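Local coordinates for protein putative Type I topoisomerase (Deinococcus radiodurans, PDB 3M4A) that probably relaxes supercoiled DNA as a type IB topoisomerase, breaking and rejoining one strand without ATP, and binds duplex DNA, at residues D306-T311 with L321-G326. Numbering follows the deposited sequence. Where two conformers were deposited one is given.
Sequences DYEPRT and LTRSEG
The salt bridge from R323 to E308 spans 3.1 Å between NH2 and OE2, and its hydrogen bond is noticeably bent, with an N-H...O angle of 136°. It belongs to one of the two conformers deposited for E308, so it is probably not held all the time. The nitrogen approaches OE2 almost in line with the carboxylate C-O bond, while that oxygen lies 31° out of the guanidinium plane. Carboxylate and guanidinium planes are turned 23° from each other. A single N-H...O bond to OE2 is made; OE1 of E308 lies 4.9 Å from NH2 of R323, and the pair is not bidentate. R323 can span the gap because CG is anti to the backbone N and the chain runs extended to NE. In this conformer the E308 chain is likewise extended beyond CG. The backbones stay well apart, with CA of E308 and CA of G326 7.5 Å from each other, and the pairing of charges is a surface contact.

R323 opens the C-terminal helix 323-337, whose start is a textbook capping box. T322, the N-cap, accepts from E325 N through OG1 at 3.1 Å, and E325 returns the bond, T322 N giving to OE1 at 3.0 Å on its anti lone pair in a nearly straight line. The other oxygen of E325, OE2, is held by H132 and W241, which ties this buried carboxylate to the helices 120-134 and 235-254. On the facing side, residues 306-311 belong to the loop that leads into helix 312-316, where T311 is in turn the N-cap, its OG1 accepting from Q314 N.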
# COMPACT_ATOMS: atom_id res chain seq x y z
N ASP A 306 -10.54 13.97 15.60
CA ASP A 306 -10.92 15.35 15.29
C ASP A 306 -11.15 15.61 13.81
O ASP A 306 -11.65 16.69 13.42
CB ASP A 306 -9.86 16.32 15.83
CG ASP A 306 -9.72 16.23 17.34
OD1 ASP A 306 -10.70 16.54 18.05
OD2 ASP A 306 -8.63 15.86 17.82
N TYR A 307 -10.79 14.65 12.96
CA TYR A 307 -10.90 14.80 11.51
C TYR A 307 -11.90 13.84 10.88
O TYR A 307 -11.82 13.55 9.68
CB TYR A 307 -9.53 14.66 10.85
CG TYR A 307 -8.63 15.81 11.22
CD1 TYR A 307 -8.71 17.02 10.53
CD2 TYR A 307 -7.73 15.71 12.27
CE1 TYR A 307 -7.91 18.09 10.87
CE2 TYR A 307 -6.92 16.80 12.62
CZ TYR A 307 -7.02 17.97 11.92
OH TYR A 307 -6.22 19.04 12.26
N GLU A 308 -12.84 13.36 11.68
CA GLU A 308 -13.94 12.53 11.19
C GLU A 308 -14.82 13.35 10.25
O GLU A 308 -14.96 14.56 10.42
CB GLU A 308 -14.80 12.02 12.34
CG GLU A 308 -14.17 10.95 13.20
CD GLU A 308 -15.12 10.47 14.26
OE1 GLU A 308 -15.68 11.32 14.98
OE2 GLU A 308 -15.32 9.25 14.37
N PRO A 309 -15.43 12.70 9.25
CA PRO A 309 -16.30 13.47 8.35
C PRO A 309 -17.48 14.07 9.11
O PRO A 309 -17.92 13.49 10.10
CB PRO A 309 -16.74 12.43 7.32
CG PRO A 309 -16.55 11.09 7.99
CD PRO A 309 -15.37 11.27 8.88
N ARG A 310 -17.96 15.23 8.66
CA ARG A 310 -19.00 16.00 9.35
C ARG A 310 -20.32 16.09 8.57
O ARG A 310 -21.31 16.61 9.10
CB ARG A 310 -18.50 17.41 9.62
CG ARG A 310 -17.26 17.52 10.47
CD ARG A 310 -16.79 18.97 10.54
NE ARG A 310 -15.81 19.17 11.61
CZ ARG A 310 -16.00 19.88 12.72
NH1 ARG A 310 -17.15 20.52 12.96
NH2 ARG A 310 -15.02 19.97 13.61
N THR A 311 -20.32 15.64 7.32
CA THR A 311 -21.50 15.64 6.45
C THR A 311 -21.57 14.31 5.73
O THR A 311 -20.59 13.56 5.72
CB THR A 311 -21.47 16.75 5.38
OG1 THR A 311 -20.53 16.42 4.34
CG2 THR A 311 -21.13 18.11 5.99
N LEU A 321 -11.76 3.60 1.85
CA LEU A 321 -10.79 3.80 2.93
C LEU A 321 -11.37 3.27 4.22
O LEU A 321 -12.59 3.31 4.44
CB LEU A 321 -10.45 5.29 3.10
CG LEU A 321 -9.84 6.00 1.90
CD1 LEU A 321 -9.61 7.50 2.19
CD2 LEU A 321 -8.55 5.35 1.49
N THR A 322 -10.52 2.78 5.11
CA THR A 322 -11.00 2.41 6.43
C THR A 322 -11.36 3.70 7.18
O THR A 322 -10.98 4.81 6.75
CB THR A 322 -9.96 1.62 7.22
OG1 THR A 322 -8.86 2.48 7.53
CG2 THR A 322 -9.46 0.41 6.43
N ARG A 323 -12.05 3.57 8.31
CA ARG A 323 -12.42 4.73 9.12
C ARG A 323 -11.18 5.56 9.48
O ARG A 323 -11.16 6.78 9.26
CB ARG A 323 -13.15 4.28 10.39
CG ARG A 323 -13.69 5.39 11.26
CD ARG A 323 -14.47 4.81 12.44
NE ARG A 323 -14.63 5.75 13.54
CZ ARG A 323 -15.35 5.51 14.64
NH1 ARG A 323 -16.00 4.35 14.79
NH2 ARG A 323 -15.43 6.42 15.60
N SER A 324 -10.13 4.89 9.96
CA SER A 324 -8.92 5.62 10.34
C SER A 324 -8.20 6.20 9.12
O SER A 324 -7.62 7.27 9.21
CB SER A 324 -7.97 4.72 11.14
OG SER A 324 -7.67 3.55 10.40
N GLU A 325 -8.22 5.50 7.97
CA GLU A 325 -7.60 6.01 6.75
C GLU A 325 -8.29 7.30 6.27
O GLU A 325 -7.64 8.24 5.82
CB GLU A 325 -7.62 4.97 5.63
CG GLU A 325 -6.55 3.92 5.74
CD GLU A 325 -6.57 2.93 4.59
OE1 GLU A 325 -7.68 2.51 4.16
OE2 GLU A 325 -5.48 2.56 4.11
N GLY A 326 -9.62 7.31 6.38
CA GLY A 326 -10.41 8.47 6.00
C GLY A 326 -10.05 9.65 6.87
O GLY A 326 -9.86 10.76 6.37